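Local coordinates for protein LacI family transcription regulator (Bifidobacterium animalis subsp. lactis, PDB 4O5A) that probably regulates transcription by binding operator DNA as a dimer in response to a small-molecule effector, as other LacI family regulators do, at residues Ser105-Met110 and Thr127-Ala132; Asp123-Ala126 and Ala132-Leu135; Thr181-Leu186 and Thr218-Arg223. One frame throughout, in Å; residues are numbered along the deposited sequence.

Overall arrangement
Three apolar contacts show how neighbouring elements of a two-lobed regulator are packed together. Interactions 1 and 2 lie in the same lobe, their centres 6 Å apart, and both depend on helix 116-127 and its connection to strand 132-135; Asn129 N, 3.1 Å from Trp124 O in a probable hydrogen bond, ties them together. Interaction 2 sets helix on sheet at an inner strand, whereas interaction 1 involves the strand outermost within the chain, where the sheet continues into the second subunit, and brings in an amide nitrogen. Interaction 3, about 44 Å from interaction 1 between centres, joins helix 175-188 to the end of helix 206-219 and the turn that follows, its selenium-centred core edged by the exposed Leu220.

Interaction 1: residues Ser105-Met110 and Thr127-Ala132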
ATOM      1  N   SER A 105       4.076  17.948 -12.154  1.00 18.08           N
ATOM      2  CA  SER A 105       3.016  17.167 -11.507  1.00 18.67           C
ATOM      3  C   SER A 105       2.886  15.825 -12.205  1.00 21.26           C
ATOM      4  O   SER A 105       3.306  15.667 -13.350  1.00 21.57           O
ATOM      5  CB  SER A 105       1.657  17.871 -11.622  1.00 26.04           C
ATOM      6  OG  SER A 105       1.662  19.164 -11.065  1.00 33.60           O
ATOM      7  N   LEU A 106       2.272  14.866 -11.522  1.00 18.06           N
ATOM      8  CA  LEU A 106       1.956  13.584 -12.134  1.00 19.24           C
ATOM      9  C   LEU A 106       0.475  13.596 -12.512  1.00 20.95           C
ATOM     10  O   LEU A 106      -0.383  13.904 -11.669  1.00 22.25           O
ATOM     11  CB  LEU A 106       2.195  12.475 -11.115  1.00 22.11           C
ATOM     12  CG  LEU A 106       2.221  11.022 -11.582  1.00 28.53           C
ATOM     13  CD1 LEU A 106       3.481  10.759 -12.402  1.00 25.44           C
ATOM     14  CD2 LEU A 106       2.152  10.074 -10.376  1.00 29.75           C
ATOM     15  N   LEU A 107       0.169  13.259 -13.761  1.00 18.16           N
ATOM     16  CA  LEU A 107      -1.221  13.189 -14.194  1.00 18.91           C
ATOM     17  C   LEU A 107      -1.619  11.714 -14.214  1.00 20.77           C
ATOM     18  O   LEU A 107      -1.038  10.920 -14.956  1.00 23.39           O
ATOM     19  CB  LEU A 107      -1.387  13.811 -15.582  1.00 18.96           C
ATOM     20  CG  LEU A 107      -2.838  14.023 -16.022  1.00 24.82           C
ATOM     21  CD1 LEU A 107      -3.490  15.144 -15.222  1.00 26.16           C
ATOM     22  CD2 LEU A 107      -2.925  14.306 -17.512  1.00 27.29           C
ATOM     23  N   VAL A 108      -2.597  11.352 -13.391  1.00 16.27           N
ATOM     24  CA  VAL A 108      -2.942   9.948 -13.193  1.00 19.68           C
ATOM     25  C   VAL A 108      -4.308   9.626 -13.759  1.00 24.47           C
ATOM     26  O   VAL A 108      -5.308  10.275 -13.426  1.00 23.30           O
ATOM     27  CB  VAL A 108      -2.922   9.580 -11.707  1.00 20.97           C
ATOM     28  CG1 VAL A 108      -3.378   8.126 -11.504  1.00 23.20           C
ATOM     29  CG2 VAL A 108      -1.537   9.791 -11.132  1.00 24.32           C
ATOM     30  N   ARG A 109      -4.352   8.620 -14.629  1.00 20.79           N
ATOM     31  CA  ARG A 109      -5.621   8.073 -15.066  1.00 20.60           C
ATOM     32  C   ARG A 109      -5.673   6.578 -14.774  1.00 25.66           C
ATOM     33  O   ARG A 109      -4.674   5.985 -14.388  1.00 26.78           O
ATOM     34  CB  ARG A 109      -5.907   8.398 -16.535  1.00 24.95           C
ATOM     35  CG  ARG A 109      -6.383   9.837 -16.705  1.00 28.85           C
ATOM     36  CD  ARG A 109      -7.003  10.126 -18.058  1.00 30.22           C
ATOM     37  NE  ARG A 109      -8.186   9.330 -18.338  1.00 29.92           N
ATOM     38  CZ  ARG A 109      -9.018   9.583 -19.346  1.00 39.88           C
ATOM     39  NH1 ARG A 109      -8.788  10.616 -20.145  1.00 41.29           N
ATOM     40  NH2 ARG A 109     -10.079   8.816 -19.553  1.00 41.05           N
HETATM   41  N   MSE A 110      -6.844   5.988 -14.936  1.00 24.07           N
HETATM   42  CA  MSE A 110      -7.079   4.636 -14.449  1.00 28.32           C
HETATM   43  C   MSE A 110      -7.661   3.819 -15.588  1.00 32.92           C
HETATM   44  O   MSE A 110      -8.705   4.172 -16.137  1.00 34.33           O
HETATM   45  CB  MSE A 110      -8.057   4.692 -13.259  1.00 30.68           C
HETATM   46  CG  MSE A 110      -8.258   3.400 -12.442  1.00 38.61           C
HETATM   47 SE   MSE A 110      -6.801   2.975 -11.202  0.32 35.96          SE
HETATM   48  CE  MSE A 110      -6.321   4.766 -10.642  1.00 36.68           C
ATOM     49  N   THR A 127      -3.115  14.951 -28.062  1.00 39.92           N
ATOM     50  CA  THR A 127      -3.394  16.279 -27.536  1.00 44.71           C
ATOM     51  C   THR A 127      -2.151  16.942 -26.934  1.00 41.67           C
ATOM     52  O   THR A 127      -2.171  18.134 -26.629  1.00 39.91           O
ATOM     53  CB  THR A 127      -4.522  16.236 -26.486  1.00 47.10           C
ATOM     54  OG1 THR A 127      -4.098  15.465 -25.357  1.00 46.73           O
ATOM     55  CG2 THR A 127      -5.770  15.608 -27.078  1.00 45.27           C
ATOM     56  N   GLY A 128      -1.077  16.174 -26.763  1.00 40.91           N
ATOM     57  CA  GLY A 128       0.124  16.687 -26.123  1.00 35.74           C
ATOM     58  C   GLY A 128      -0.142  17.120 -24.691  1.00 40.69           C
ATOM     59  O   GLY A 128       0.418  18.108 -24.205  1.00 42.55           O
ATOM     60  N   ASN A 129      -0.989  16.361 -24.003  1.00 30.59           N
ATOM     61  CA  ASN A 129      -1.483  16.774 -22.697  1.00 29.14           C
ATOM     62  C   ASN A 129      -0.496  16.541 -21.562  1.00 27.97           C
ATOM     63  O   ASN A 129      -0.704  17.018 -20.442  1.00 28.67           O
ATOM     64  CB  ASN A 129      -2.812  16.086 -22.383  1.00 34.61           C
ATOM     65  CG  ASN A 129      -3.589  16.805 -21.306  1.00 35.88           C
ATOM     66  OD1 ASN A 129      -3.740  18.026 -21.353  1.00 45.39           O
ATOM     67  ND2 ASN A 129      -4.065  16.059 -20.315  1.00 38.50           N
ATOM     68  N   VAL A 130       0.569  15.793 -21.848  1.00 27.17           N
ATOM     69  CA  VAL A 130       1.655  15.584 -20.880  1.00 23.79           C
ATOM     70  C   VAL A 130       2.989  15.699 -21.610  1.00 23.66           C
ATOM     71  O   VAL A 130       3.022  15.686 -22.846  1.00 27.69           O
ATOM     72  CB  VAL A 130       1.557  14.220 -20.173  1.00 24.57           C
ATOM     73  CG1 VAL A 130       0.274  14.116 -19.353  1.00 22.68           C
ATOM     74  CG2 VAL A 130       1.643  13.093 -21.183  1.00 27.92           C
ATOM     75  N   ASP A 131       4.074  15.828 -20.852  1.00 27.21           N
ATOM     76  CA  ASP A 131       5.392  16.046 -21.437  1.00 25.53           C
ATOM     77  C   ASP A 131       6.155  14.738 -21.655  1.00 23.46           C
ATOM     78  O   ASP A 131       7.091  14.686 -22.459  1.00 25.41           O
ATOM     79  CB  ASP A 131       6.212  16.967 -20.539  1.00 28.56           C
ATOM     80  CG  ASP A 131       5.730  18.405 -20.578  1.00 30.67           C
ATOM     81  OD1 ASP A 131       4.898  18.740 -21.455  1.00 28.79           O
ATOM     82  OD2 ASP A 131       6.196  19.205 -19.731  1.00 28.87           O
ATOM     83  N   ALA A 132       5.736  13.704 -20.938  1.00 23.95           N
ATOM     84  CA  ALA A 132       6.353  12.379 -20.994  1.00 24.60           C
ATOM     85  C   ALA A 132       5.429  11.364 -20.359  1.00 20.52           C
ATOM     86  O   ALA A 132       4.591  11.721 -19.521  1.00 23.43           O
ATOM     87  CB  ALA A 132       7.711  12.380 -20.284  1.00 21.84           C
TER
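Leu107 reaches from an outermost strand of the parallel sheet to Val130 and Asn129, in the loop that follows helix 116-127. Its CB already grazes the valine, 4.1 Å from Val130 CG1. With CG anti to the backbone N (chi1 -169°), the side chain then runs outward until one branch meets both loop residues. That branch is CD2, which packs against Val130 CG1 at 3.7 Å and comes closer still to the amide nitrogen of Asn129, with 3.5 Å between Leu107 CD2 and Asn129 ND2. The asparagine side chain crosses the leucine at about a right angle, while the valine offers CG1, the methyl anti to its carbonyl carbon.

The loop begins where Gly128, with positive phi, leaves the helix, and it leads into strand 132-135. Strand, helix, loop and strand form a beta-alpha-beta crossover of the periplasmic-binding-protein-like fold, with strand 70-76 lying between its two strands. Beyond the edge, Leu106, Leu107 and Val108 pair antiparallel with a strand of the second subunit, so the loop packs on a strand that also builds the dimer. Asn129 OD1 has a hydrogen bond elsewhere, and Asn129 O accepts one from Arg70. Toward Leu107, then, the amide end serves through van der Waals contact, and the cohesion between these two segments comes from shape and dispersion.

Interaction 2: residues Asp123-Ala126 and Ala132-Leu135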
ATOM      1  N   ASP A 123      -4.739   9.294 -26.529  1.00 36.76           N
ATOM      2  CA  ASP A 123      -5.371  10.593 -26.343  1.00 40.03           C
ATOM      3  C   ASP A 123      -4.341  11.611 -25.871  1.00 34.97           C
ATOM      4  O   ASP A 123      -4.290  12.735 -26.372  1.00 38.44           O
ATOM      5  CB  ASP A 123      -6.531  10.488 -25.346  1.00 42.86           C
ATOM      6  CG  ASP A 123      -7.102  11.842 -24.967  1.00 54.42           C
ATOM      7  OD1 ASP A 123      -7.816  12.445 -25.798  1.00 55.97           O
ATOM      8  OD2 ASP A 123      -6.839  12.300 -23.833  1.00 62.31           O
ATOM      9  N   TRP A 124      -3.514  11.201 -24.914  1.00 31.11           N
ATOM     10  CA  TRP A 124      -2.483  12.065 -24.361  1.00 32.75           C
ATOM     11  C   TRP A 124      -1.491  12.470 -25.438  1.00 31.86           C
ATOM     12  O   TRP A 124      -1.070  13.621 -25.504  1.00 36.13           O
ATOM     13  CB  TRP A 124      -1.768  11.357 -23.215  1.00 32.60           C
ATOM     14  CG  TRP A 124      -2.504  11.463 -21.920  1.00 34.64           C
ATOM     15  CD1 TRP A 124      -3.605  12.231 -21.660  1.00 40.45           C
ATOM     16  CD2 TRP A 124      -2.190  10.780 -20.699  1.00 29.12           C
ATOM     17  NE1 TRP A 124      -3.996  12.065 -20.344  1.00 40.43           N
ATOM     18  CE2 TRP A 124      -3.141  11.185 -19.736  1.00 32.51           C
ATOM     19  CE3 TRP A 124      -1.199   9.869 -20.326  1.00 37.25           C
ATOM     20  CZ2 TRP A 124      -3.123  10.705 -18.424  1.00 33.07           C
ATOM     21  CZ3 TRP A 124      -1.188   9.392 -19.027  1.00 36.10           C
ATOM     22  CH2 TRP A 124      -2.145   9.811 -18.092  1.00 33.17           C
ATOM     23  N   ILE A 125      -1.144  11.518 -26.293  1.00 29.85           N
ATOM     24  CA  ILE A 125      -0.203  11.767 -27.373  1.00 35.65           C
ATOM     25  C   ILE A 125      -0.796  12.726 -28.399  1.00 44.20           C
ATOM     26  O   ILE A 125      -0.125  13.656 -28.851  1.00 41.61           O
ATOM     27  CB  ILE A 125       0.203  10.452 -28.063  1.00 35.46           C
ATOM     28  CG1 ILE A 125       1.028   9.587 -27.101  1.00 35.75           C
ATOM     29  CG2 ILE A 125       0.990  10.728 -29.331  1.00 45.38           C
ATOM     30  CD1 ILE A 125       1.298   8.175 -27.614  1.00 41.29           C
ATOM     31  N   ALA A 126      -2.054  12.497 -28.763  1.00 42.57           N
ATOM     32  CA  ALA A 126      -2.714  13.300 -29.796  1.00 39.80           C
ATOM     33  C   ALA A 126      -2.923  14.746 -29.360  1.00 44.64           C
ATOM     34  O   ALA A 126      -2.914  15.657 -30.182  1.00 45.27           O
ATOM     35  CB  ALA A 126      -4.041  12.671 -30.181  1.00 42.30           C
ATOM     36  N   ALA A 132       5.736  13.704 -20.938  1.00 23.95           N
ATOM     37  CA  ALA A 132       6.353  12.379 -20.994  1.00 24.60           C
ATOM     38  C   ALA A 132       5.429  11.364 -20.359  1.00 20.52           C
ATOM     39  O   ALA A 132       4.591  11.721 -19.521  1.00 23.43           O
ATOM     40  CB  ALA A 132       7.711  12.380 -20.284  1.00 21.84           C
ATOM     41  N   LEU A 133       5.595  10.101 -20.748  1.00 23.02           N
ATOM     42  CA  LEU A 133       4.766   9.006 -20.242  1.00 23.17           C
ATOM     43  C   LEU A 133       5.634   8.001 -19.504  1.00 22.92           C
ATOM     44  O   LEU A 133       6.739   7.688 -19.937  1.00 24.34           O
ATOM     45  CB  LEU A 133       4.098   8.273 -21.402  1.00 25.28           C
ATOM     46  CG  LEU A 133       3.239   9.108 -22.339  1.00 30.35           C
ATOM     47  CD1 LEU A 133       2.741   8.262 -23.483  1.00 29.65           C
ATOM     48  CD2 LEU A 133       2.080   9.634 -21.536  1.00 34.89           C
ATOM     49  N   LEU A 134       5.120   7.489 -18.397  1.00 22.45           N
ATOM     50  CA  LEU A 134       5.811   6.471 -17.633  1.00 23.66           C
ATOM     51  C   LEU A 134       5.105   5.147 -17.910  1.00 28.85           C
ATOM     52  O   LEU A 134       3.885   5.051 -17.747  1.00 28.50           O
ATOM     53  CB  LEU A 134       5.729   6.827 -16.142  1.00 23.57           C
ATOM     54  CG  LEU A 134       6.336   5.847 -15.146  1.00 27.14           C
ATOM     55  CD1 LEU A 134       7.819   5.690 -15.419  1.00 26.66           C
ATOM     56  CD2 LEU A 134       6.101   6.335 -13.728  1.00 26.48           C
ATOM     57  N   LEU A 135       5.858   4.136 -18.352  1.00 24.45           N
ATOM     58  CA  LEU A 135       5.287   2.819 -18.653  1.00 23.66           C
ATOM     59  C   LEU A 135       5.696   1.782 -17.613  1.00 29.49           C
ATOM     60  O   LEU A 135       6.884   1.484 -17.455  1.00 25.33           O
ATOM     61  CB  LEU A 135       5.745   2.339 -20.028  1.00 30.69           C
ATOM     62  CG  LEU A 135       5.534   3.296 -21.197  1.00 39.74           C
ATOM     63  CD1 LEU A 135       6.103   2.711 -22.487  1.00 44.49           C
ATOM     64  CD2 LEU A 135       4.056   3.621 -21.357  1.00 37.45           C
TER
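Trp124 and Leu133 meet across the second half of a beta-alpha-beta crossover, where helix 116-127 lies on the parallel sheet of a periplasmic-binding-protein-like lobe. The first shell is small and apolar. Leu133 CD2 approaches the six-membered part of the indole at a slant, 3.5 Å from Trp124 CE3, while the sister methyl of Leu133 turns to the neighbouring residue on the helix, Ile125. A single leucine thus spreads its two branches over two consecutive helical residues. With CD1 anti to CA (chi2 176°), that methyl extends to Ile125, while CD2 branches off to the indole.

What positions this leucine is the sheet itself. The backbone of Leu133 hydrogen-bonds to Pro155 and Leu157, and on its other flank Ala132 and Leu134 bond to Gly72, so the strand is held between two neighbours, while Met148 of helix 143-149 and Met154 also touch the Leu133 side chain. The indole is braced in turn: it rests on Val74, while Trp124 CZ2 packs against Arg109 CG at 3.8 Å and Trp124 CH2 lies 3.5 Å from Leu107 O. On the side of the isoleucine the fit is looser, with its CG1 rather than its terminal methyl nearest the leucine: Ile125 CG1 stands 4.2 Å from Leu133 CD1.

Interaction 3: residues Thr181-Leu186 and Thr218-Arg223; sequences TMIRHL and TELGMR
Ile183 and Met222 meet without any flat group between them; the ring in this part of helix 175-188, that of His185, is occupied elsewhere, edge-to-face with Phe189 and hydrogen-bonded through NE2 to Thr340. The contact itself is made by apolar chains, one of them the selenomethionine Met222. Its selenium lies 3.8 Å from Ile183 CG2, and the methyl Met222 CE is 4.0 Å from the same carbon. Because the chain bends at its last torsion (chi3 66°), CE also comes alongside the next turn of the helix, 4.4 Å from Leu186 CB. Leu220 adds a partner at the outer edge, with its CD1 4.2 Å from Ile183 CG2.

Leu220 and Met222 flank Gly221, which, with positive phi and two bonds back into the last turn, ends helix 206-219 in a Schellman motif; one of them is Gly221 N to Thr218 O at 3.1 Å. The chain then turns into strand 223-224, an outermost strand of the second sheet in this periplasmic-binding-protein-like fold. Ile183 also packs on Phe213, Ile216 and Thr217, so the contact extends from the turn onto helix 206-219. Leu186 touches Ala252, Ile254 and Ile282 of the central strands.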
ATOM      1  N   THR A 181      21.075 -13.863  -5.661  1.00 19.65           N
ATOM      2  CA  THR A 181      21.359 -13.454  -4.293  1.00 18.70           C
ATOM      3  C   THR A 181      20.533 -14.291  -3.305  1.00 17.26           C
ATOM      4  O   THR A 181      21.055 -14.738  -2.279  1.00 19.84           O
ATOM      5  CB  THR A 181      21.075 -11.954  -4.088  1.00 23.53           C
ATOM      6  OG1 THR A 181      21.959 -11.191  -4.929  1.00 23.09           O
ATOM      7  CG2 THR A 181      21.316 -11.567  -2.643  1.00 27.03           C
HETATM    8  N   MSE A 182      19.260 -14.509  -3.624  1.00 18.63           N
HETATM    9  CA  MSE A 182      18.374 -15.284  -2.753  1.00 13.64           C
HETATM   10  C   MSE A 182      18.779 -16.753  -2.722  1.00 20.69           C
HETATM   11  O   MSE A 182      18.838 -17.372  -1.659  1.00 20.47           O
HETATM   12  CB  MSE A 182      16.931 -15.143  -3.206  1.00 16.00           C
HETATM   13  CG  MSE A 182      16.350 -13.783  -2.874  1.00 20.25           C
HETATM   14 SE   MSE A 182      14.482 -13.720  -3.381  0.55 20.99          SE
HETATM   15  CE  MSE A 182      14.705 -13.561  -5.277  1.00 18.59           C
ATOM     16  N   ILE A 183      19.074 -17.308  -3.886  1.00 18.36           N
ATOM     17  CA  ILE A 183      19.412 -18.724  -3.947  1.00 19.39           C
ATOM     18  C   ILE A 183      20.749 -18.985  -3.269  1.00 22.80           C
ATOM     19  O   ILE A 183      20.908 -19.986  -2.573  1.00 22.31           O
ATOM     20  CB  ILE A 183      19.418 -19.235  -5.402  1.00 20.15           C
ATOM     21  CG1 ILE A 183      18.015 -19.098  -5.995  1.00 19.62           C
ATOM     22  CG2 ILE A 183      19.896 -20.677  -5.480  1.00 23.91           C
ATOM     23  CD1 ILE A 183      18.000 -19.188  -7.504  1.00 22.48           C
ATOM     24  N   ARG A 184      21.720 -18.096  -3.454  1.00 21.00           N
ATOM     25  CA  ARG A 184      23.010 -18.302  -2.795  1.00 18.81           C
ATOM     26  C   ARG A 184      22.876 -18.258  -1.268  1.00 19.75           C
ATOM     27  O   ARG A 184      23.579 -18.972  -0.573  1.00 21.39           O
ATOM     28  CB  ARG A 184      24.058 -17.288  -3.277  1.00 19.59           C
ATOM     29  CG  ARG A 184      24.514 -17.498  -4.711  1.00 21.42           C
ATOM     30  CD  ARG A 184      25.754 -16.648  -5.017  1.00 22.59           C
ATOM     31  NE  ARG A 184      25.425 -15.222  -4.955  1.00 26.61           N
ATOM     32  CZ  ARG A 184      24.890 -14.537  -5.962  1.00 25.60           C
ATOM     33  NH1 ARG A 184      24.651 -15.149  -7.118  1.00 25.23           N
ATOM     34  NH2 ARG A 184      24.599 -13.244  -5.820  1.00 26.20           N
ATOM     35  N   HIS A 185      21.973 -17.415  -0.764  1.00 17.22           N
ATOM     36  CA  HIS A 185      21.696 -17.306   0.673  1.00 18.91           C
ATOM     37  C   HIS A 185      21.161 -18.655   1.175  1.00 18.83           C
ATOM     38  O   HIS A 185      21.585 -19.150   2.223  1.00 21.83           O
ATOM     39  CB  HIS A 185      20.680 -16.179   0.916  1.00 20.63           C
ATOM     40  CG  HIS A 185      20.246 -16.011   2.345  1.00 21.31           C
ATOM     41  ND1 HIS A 185      21.085 -15.531   3.332  1.00 26.13           N
ATOM     42  CD2 HIS A 185      19.041 -16.198   2.933  1.00 23.51           C
ATOM     43  CE1 HIS A 185      20.419 -15.464   4.474  1.00 24.72           C
ATOM     44  NE2 HIS A 185      19.176 -15.853   4.259  1.00 22.78           N
ATOM     45  N   LEU A 186      20.258 -19.258   0.414  1.00 20.47           N
ATOM     46  CA  LEU A 186      19.722 -20.565   0.786  1.00 21.65           C
ATOM     47  C   LEU A 186      20.787 -21.650   0.672  1.00 19.91           C
ATOM     48  O   LEU A 186      20.860 -22.537   1.522  1.00 22.42           O
ATOM     49  CB  LEU A 186      18.471 -20.910  -0.038  1.00 20.54           C
ATOM     50  CG  LEU A 186      17.293 -19.937   0.152  1.00 19.70           C
ATOM     51  CD1 LEU A 186      16.160 -20.333  -0.763  1.00 19.71           C
ATOM     52  CD2 LEU A 186      16.819 -19.941   1.603  1.00 18.95           C
ATOM     53  N   THR A 218      19.828 -25.661 -10.814  1.00 26.20           N
ATOM     54  CA  THR A 218      20.398 -26.813 -11.505  1.00 24.55           C
ATOM     55  C   THR A 218      21.913 -26.815 -11.350  1.00 26.05           C
ATOM     56  O   THR A 218      22.526 -27.852 -11.090  1.00 25.85           O
ATOM     57  CB  THR A 218      20.078 -26.813 -13.025  1.00 31.34           C
ATOM     58  OG1 THR A 218      18.674 -27.026 -13.220  1.00 31.10           O
ATOM     59  CG2 THR A 218      20.870 -27.904 -13.755  1.00 32.40           C
ATOM     60  N   GLU A 219      22.517 -25.644 -11.504  1.00 22.45           N
ATOM     61  CA  GLU A 219      23.973 -25.570 -11.473  1.00 27.45           C
ATOM     62  C   GLU A 219      24.526 -25.738 -10.064  1.00 29.21           C
ATOM     63  O   GLU A 219      25.691 -26.057  -9.899  1.00 29.08           O
ATOM     64  CB  GLU A 219      24.472 -24.281 -12.131  1.00 26.26           C
ATOM     65  CG  GLU A 219      24.412 -24.348 -13.653  1.00 27.05           C
ATOM     66  CD  GLU A 219      24.992 -23.125 -14.353  1.00 38.13           C
ATOM     67  OE1 GLU A 219      25.667 -22.299 -13.697  1.00 34.36           O
ATOM     68  OE2 GLU A 219      24.782 -22.998 -15.582  1.00 40.49           O
ATOM     69  N   LEU A 220      23.686 -25.560  -9.051  1.00 24.80           N
ATOM     70  CA  LEU A 220      24.122 -25.797  -7.673  1.00 23.75           C
ATOM     71  C   LEU A 220      23.621 -27.142  -7.158  1.00 29.74           C
ATOM     72  O   LEU A 220      23.808 -27.480  -5.990  1.00 33.22           O
ATOM     73  CB  LEU A 220      23.655 -24.679  -6.754  1.00 23.46           C
ATOM     74  CG  LEU A 220      24.403 -23.352  -6.924  1.00 23.99           C
ATOM     75  CD1 LEU A 220      23.712 -22.262  -6.122  1.00 24.35           C
ATOM     76  CD2 LEU A 220      25.879 -23.506  -6.519  1.00 27.34           C
ATOM     77  N   GLY A 221      22.984 -27.909  -8.036  1.00 26.76           N
ATOM     78  CA  GLY A 221      22.487 -29.224  -7.669  1.00 27.55           C
ATOM     79  C   GLY A 221      21.349 -29.160  -6.664  1.00 29.33           C
ATOM     80  O   GLY A 221      21.203 -30.049  -5.824  1.00 31.74           O
HETATM   81  N   MSE A 222      20.532 -28.116  -6.755  1.00 24.75           N
HETATM   82  CA  MSE A 222      19.391 -27.960  -5.856  1.00 26.10           C
HETATM   83  C   MSE A 222      18.090 -28.319  -6.559  1.00 31.97           C
HETATM   84  O   MSE A 222      17.860 -27.911  -7.697  1.00 33.62           O
HETATM   85  CB  MSE A 222      19.309 -26.520  -5.336  1.00 23.15           C
HETATM   86  CG  MSE A 222      20.542 -26.086  -4.543  1.00 22.35           C
HETATM   87 SE   MSE A 222      20.697 -24.165  -4.338  0.52 24.45          SE
HETATM   88  CE  MSE A 222      19.143 -23.863  -3.221  1.00 31.88           C
ATOM     89  N   ARG A 223      17.241 -29.084  -5.882  1.00 26.47           N
ATOM     90  CA  ARG A 223      15.937 -29.422  -6.440  1.00 25.59           C
ATOM     91  C   ARG A 223      15.056 -28.184  -6.370  1.00 28.77           C
ATOM     92  O   ARG A 223      15.064 -27.467  -5.363  1.00 26.22           O
ATOM     93  CB  ARG A 223      15.312 -30.587  -5.673  1.00 28.22           C
ATOM     94  CG  ARG A 223      14.028 -31.111  -6.294  1.00 39.46           C
ATOM     95  CD  ARG A 223      13.621 -32.434  -5.664  1.00 43.73           C
ATOM     96  NE  ARG A 223      12.433 -33.005  -6.291  1.00 48.69           N
ATOM     97  CZ  ARG A 223      11.189 -32.672  -5.967  1.00 51.41           C
ATOM     98  NH1 ARG A 223      10.167 -33.249  -6.589  1.00 52.06           N
ATOM     99  NH2 ARG A 223      10.964 -31.759  -5.028  1.00 53.75           N
TER